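Local coordinates for protein glycosyl hydrolase (Aspergillus fumigatus, PDB 2X8R) that cleaves peptidoglycan as a family 25 lysozyme, hydrolysing beta-1,4 linkages between N-acetylmuramic acid and N-acetylglucosamine, at residues Q5-S10 with D186-G191; T73-F78 with V123-H128. All coordinates share one frame; numbering follows the deposited sequence.

In the fold
Both contacts belong to one barrel domain but lie on opposite sides of the chain's centre. Their own centres are about 25 Å apart, and they share no helix or strand. Contact 1 sets a loop against strand 3-9 and is partly buried. Contact 2 pairs helices 71-79 and 112-130 and is mostly buried, with a charged pair at its outer margin. In sequence, both segments of contact 2 fall between those of contact 1. No hydrogen bond crosses either one. Contact 1 is mainly two aromatic rings, and it buries a backbone carbonyl with no polar partner. Contact 2 combines a small alanine, a rim-to-rim aromatic pair and a lysine beside a glutamate.

Contact 1 of 2, residues Q5-S10 with D186-G191; sequences QGFDIS and DKYKHG
The loop between barrel strands 181-185 and 193-198 folds over strand 3-9, where Tyr-188 meets Phe-7. The rings have centroids 5.2 Å apart and planes inclined at 47°, an oblique pairing. Tyr-188 CE2 lies over one face of the Phe-7 ring, 3.6 Å from Phe-7 CG. Phe-7 CB, the stem of that ring, is 3.4 Å from Tyr-188 CD2. Tyr-188 carries CG anti to its own N (chi1 -174°), and this directs the ring to the strand. Its hydroxyl end runs on to Gln-5, with OH 3.7 Å from Gln-5 CG.

A type I beta turn spans Tyr-188 to Gly-191 and is closed by the bond from Gly-191 N to Tyr-188 O, 2.9 Å. At phi 121° a side chain on Gly-191 would collide with His-190 O, favouring glycine. Gly-191 O sits at the edge of the Phe-7 ring, 3.4 Å from Phe-7 CD1 and 3.8 Å from Ile-9 CG2, buried without a polar partner. Helix 18-23 flanks the contact: Phe-7 packs on Phe-18 and Ala-21, and His-190 also touches Ala-21. This covering of the first strand fits the family 25 barrel, where strand 193-198, antiparallel to both neighbours, closes a largely parallel beta/alpha array.

Contact 2 of 2, residues T73-F78 with V123-H128; sequences TQAKFF and VNEYHH
Helices 71-79 and 112-130 run in broadly the same direction across the contact of residues 73-78 with 123-128. The axes of these short segments come within 8.4 Å and cross at -40°. Ala-75 and Tyr-126 have the nearest backbones, with CA atoms 5.8 Å apart. The small Ala-75 side chain points at the other helix and permits this approach. Its CB touches Glu-125 CG at 3.7 Å and lies equally near Glu-125 CB.

Glu-125 extends from there toward Lys-76. The glutamate chain is bent at chi2 (67°), which turns the carboxylate along the outer margin of the contact. Glu-125 OE2 lies 3.3 Å from Lys-76 CE, so the carboxylate meets the methylene part of the lysine. The ammonium is further off, with Lys-76 NZ 4.3 Å from Glu-125 OE2. This is too long for a salt bridge, though some attraction is likely. The lysine chain runs out straight past the carboxylate, so its methylenes rather than its ammonium lie nearest.

On the buried side, Phe-78 and Tyr-126 meet rim to rim. Neither ring lies over the other's face. Their planes differ by 33° and their centroids are 5.9 Å apart. The nearest carbons are Phe-78 CE2 and Tyr-126 CE1, at 3.6 Å. The hydroxyl of Tyr-126 is satisfied beyond the two segments: it hydrogen-bonds to Gly-83 O and accepts a bond from Gly-94 N.

Phe-122, one turn before Tyr-126 on helix 112-130, packs against both Ala-75 and Phe-78. Phe-78 also rests on Ala-33 and Thr-34 of strand 26-35. Helix 71-79 links parallel strands 57-63 and 95-97, and helix 112-130 links 95-97 to 135-138. The contact thus joins the helices of two successive beta-alpha-beta crossovers on the outside of the barrel.

Contact 1 of 2, residues Q5-S10 with D186-G191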
# COMPACT_ATOMS: atom_id res chain seq x y z
N GLN A 5 14.26 -5.97 1.30
CA GLN A 5 13.15 -6.83 1.74
C GLN A 5 12.25 -6.04 2.68
O GLN A 5 12.72 -5.27 3.54
CB GLN A 5 13.68 -8.07 2.47
CG GLN A 5 12.61 -9.04 3.04
CD GLN A 5 11.86 -9.81 1.95
OE1 GLN A 5 10.63 -9.82 1.91
NE2 GLN A 5 12.61 -10.46 1.06
N GLY A 6 10.96 -6.25 2.53
CA GLY A 6 10.00 -5.76 3.50
C GLY A 6 8.81 -6.71 3.51
O GLY A 6 8.90 -7.85 2.99
N PHE A 7 7.72 -6.24 4.09
CA PHE A 7 6.51 -7.08 4.21
C PHE A 7 5.29 -6.25 4.52
O PHE A 7 5.42 -5.05 4.73
CB PHE A 7 6.71 -8.27 5.17
CG PHE A 7 6.92 -7.94 6.66
CD1 PHE A 7 6.13 -8.59 7.61
CD2 PHE A 7 7.95 -7.11 7.10
CE1 PHE A 7 6.31 -8.38 8.98
CE2 PHE A 7 8.17 -6.88 8.49
CZ PHE A 7 7.37 -7.53 9.44
N ASP A 8 4.12 -6.87 4.46
CA ASP A 8 2.90 -6.16 4.85
C ASP A 8 2.01 -7.09 5.65
O ASP A 8 1.96 -8.31 5.40
CB ASP A 8 2.18 -5.55 3.64
CG ASP A 8 1.75 -6.60 2.66
OD1 ASP A 8 0.64 -7.17 2.84
OD2 ASP A 8 2.51 -6.84 1.72
N ILE A 9 1.28 -6.50 6.60
CA ILE A 9 0.57 -7.23 7.63
C ILE A 9 -0.73 -6.51 7.96
O ILE A 9 -0.92 -5.38 7.56
CB ILE A 9 1.42 -7.39 8.92
CG1 ILE A 9 1.91 -6.01 9.43
CG2 ILE A 9 2.61 -8.36 8.66
CD1 ILE A 9 2.60 -6.06 10.82
N SER A 10 -1.60 -7.20 8.68
CA SER A 10 -2.93 -6.70 9.07
C SER A 10 -3.40 -7.46 10.33
O SER A 10 -2.62 -8.26 10.93
CB SER A 10 -3.92 -6.93 7.93
OG SER A 10 -4.25 -8.34 7.75
N ASP A 186 2.37 -14.20 -0.91
CA ASP A 186 1.46 -14.02 0.23
C ASP A 186 1.81 -14.93 1.42
O ASP A 186 0.98 -15.17 2.33
CB ASP A 186 -0.00 -14.22 -0.22
CG ASP A 186 -0.27 -15.62 -0.82
OD1 ASP A 186 0.68 -16.45 -0.90
OD2 ASP A 186 -1.43 -15.87 -1.27
N LYS A 187 3.05 -15.41 1.45
CA LYS A 187 3.51 -16.35 2.49
C LYS A 187 4.86 -16.00 3.10
O LYS A 187 5.81 -16.80 3.05
CB LYS A 187 3.60 -17.78 1.96
N TYR A 188 4.94 -14.86 3.75
CA TYR A 188 6.22 -14.43 4.31
C TYR A 188 6.44 -15.07 5.68
O TYR A 188 5.54 -15.10 6.50
CB TYR A 188 6.26 -12.92 4.40
CG TYR A 188 7.59 -12.36 4.84
CD1 TYR A 188 8.77 -12.72 4.19
CD2 TYR A 188 7.66 -11.46 5.89
CE1 TYR A 188 10.00 -12.17 4.59
CE2 TYR A 188 8.87 -10.91 6.30
CZ TYR A 188 10.04 -11.27 5.63
OH TYR A 188 11.26 -10.75 6.03
N LYS A 189 7.65 -15.60 5.90
CA LYS A 189 8.00 -16.26 7.14
C LYS A 189 7.59 -15.48 8.39
O LYS A 189 7.09 -16.06 9.36
CB LYS A 189 9.51 -16.63 7.18
CG LYS A 189 9.94 -17.19 8.52
CD LYS A 189 11.37 -17.71 8.53
CE LYS A 189 11.65 -18.64 9.72
NZ LYS A 189 11.37 -18.10 11.09
N HIS A 190 7.81 -14.16 8.38
CA HIS A 190 7.59 -13.38 9.60
C HIS A 190 6.18 -12.83 9.71
O HIS A 190 5.87 -12.11 10.65
CB HIS A 190 8.66 -12.32 9.73
CG HIS A 190 10.01 -12.93 9.86
ND1 HIS A 190 10.92 -12.95 8.83
CD2 HIS A 190 10.56 -13.64 10.87
CE1 HIS A 190 12.01 -13.59 9.22
NE2 HIS A 190 11.81 -14.02 10.45
N GLY A 191 5.34 -13.24 8.78
CA GLY A 191 3.92 -12.87 8.82
C GLY A 191 3.50 -12.11 7.57
O GLY A 191 4.28 -11.36 6.99

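Contact 2 of 2, residues T73-F78 with V123-H128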
# COMPACT_ATOMS: atom_id res chain seq x y z
N THR A 73 -13.52 10.80 1.01
CA THR A 73 -13.98 10.35 2.35
C THR A 73 -13.06 9.28 2.96
O THR A 73 -12.66 9.37 4.16
CB THR A 73 -15.39 9.82 2.28
OG1 THR A 73 -16.25 10.93 1.95
CG2 THR A 73 -15.83 9.20 3.64
N GLN A 74 -12.72 8.28 2.14
CA GLN A 74 -11.88 7.19 2.60
C GLN A 74 -10.45 7.64 2.89
O GLN A 74 -9.87 7.16 3.88
CB GLN A 74 -11.96 6.00 1.66
CG GLN A 74 -13.26 5.26 2.01
CD GLN A 74 -13.54 4.06 1.16
OE1 GLN A 74 -12.70 3.19 1.02
NE2 GLN A 74 -14.76 3.98 0.63
N ALA A 75 -9.90 8.52 2.05
CA ALA A 75 -8.62 9.16 2.35
C ALA A 75 -8.63 9.86 3.73
O ALA A 75 -7.68 9.70 4.50
CB ALA A 75 -8.20 10.13 1.25
N LYS A 76 -9.68 10.64 4.00
CA LYS A 76 -9.74 11.36 5.25
C LYS A 76 -9.82 10.39 6.42
O LYS A 76 -9.20 10.63 7.45
CB LYS A 76 -10.98 12.26 5.29
CG LYS A 76 -10.80 13.48 4.35
CD LYS A 76 -12.00 14.39 4.40
CE LYS A 76 -11.61 15.80 3.93
NZ LYS A 76 -12.74 16.61 3.38
N PHE A 77 -10.57 9.29 6.27
CA PHE A 77 -10.72 8.34 7.34
C PHE A 77 -9.36 7.65 7.62
O PHE A 77 -8.92 7.55 8.78
CB PHE A 77 -11.80 7.32 6.98
CG PHE A 77 -11.97 6.22 7.99
CD1 PHE A 77 -12.28 6.49 9.34
CD2 PHE A 77 -11.88 4.89 7.57
CE1 PHE A 77 -12.45 5.43 10.27
CE2 PHE A 77 -12.06 3.82 8.48
CZ PHE A 77 -12.35 4.09 9.84
N PHE A 78 -8.72 7.22 6.54
CA PHE A 78 -7.37 6.62 6.63
C PHE A 78 -6.38 7.58 7.34
O PHE A 78 -5.63 7.17 8.25
CB PHE A 78 -6.93 6.27 5.19
CG PHE A 78 -5.52 5.76 5.04
CD1 PHE A 78 -5.04 4.67 5.78
CD2 PHE A 78 -4.71 6.32 4.03
CE1 PHE A 78 -3.73 4.17 5.56
CE2 PHE A 78 -3.42 5.84 3.77
CZ PHE A 78 -2.94 4.74 4.52
N VAL A 123 -6.32 9.75 -4.02
CA VAL A 123 -4.91 10.12 -4.03
C VAL A 123 -4.72 11.63 -3.95
O VAL A 123 -3.79 12.11 -3.28
CB VAL A 123 -4.09 9.46 -5.20
CG1 VAL A 123 -4.35 7.97 -5.26
CG2 VAL A 123 -4.39 10.12 -6.55
N ASN A 124 -5.62 12.39 -4.56
CA ASN A 124 -5.50 13.84 -4.43
C ASN A 124 -5.72 14.32 -3.01
O ASN A 124 -5.02 15.21 -2.54
CB ASN A 124 -6.48 14.50 -5.38
CG ASN A 124 -6.05 14.35 -6.82
OD1 ASN A 124 -4.90 14.03 -7.11
ND2 ASN A 124 -6.97 14.60 -7.74
N GLU A 125 -6.73 13.77 -2.33
CA GLU A 125 -6.96 14.11 -0.92
C GLU A 125 -5.74 13.78 -0.08
O GLU A 125 -5.33 14.57 0.81
CB GLU A 125 -8.25 13.48 -0.35
CG GLU A 125 -8.49 13.81 1.14
CD GLU A 125 -8.80 15.30 1.43
OE1 GLU A 125 -9.26 16.03 0.55
OE2 GLU A 125 -8.59 15.72 2.56
N TYR A 126 -5.15 12.60 -0.34
CA TYR A 126 -4.00 12.15 0.42
C TYR A 126 -2.84 13.14 0.25
O TYR A 126 -2.20 13.55 1.21
CB TYR A 126 -3.59 10.71 0.08
CG TYR A 126 -2.59 10.20 1.08
CD1 TYR A 126 -3.00 9.51 2.25
CD2 TYR A 126 -1.24 10.45 0.89
CE1 TYR A 126 -2.04 9.08 3.19
CE2 TYR A 126 -0.29 10.03 1.84
CZ TYR A 126 -0.71 9.35 2.98
OH TYR A 126 0.19 8.97 3.93
N HIS A 127 -2.63 13.56 -1.00
CA HIS A 127 -1.55 14.48 -1.32
C HIS A 127 -1.81 15.87 -0.72
O HIS A 127 -0.88 16.51 -0.22
CB HIS A 127 -1.32 14.51 -2.84
CG HIS A 127 -0.31 15.53 -3.28
ND1 HIS A 127 1.04 15.28 -3.27
CD2 HIS A 127 -0.45 16.82 -3.65
CE1 HIS A 127 1.70 16.36 -3.67
NE2 HIS A 127 0.81 17.31 -3.90
N HIS A 128 -3.08 16.28 -0.74
CA HIS A 128 -3.48 17.59 -0.18
C HIS A 128 -3.12 17.65 1.30
O HIS A 128 -2.58 18.65 1.79
CB HIS A 128 -4.99 17.83 -0.38
CG HIS A 128 -5.46 19.20 0.01
ND1 HIS A 128 -5.58 20.25 -0.88
CD2 HIS A 128 -5.83 19.69 1.23
CE1 HIS A 128 -6.01 21.33 -0.23
NE2 HIS A 128 -6.15 21.02 1.04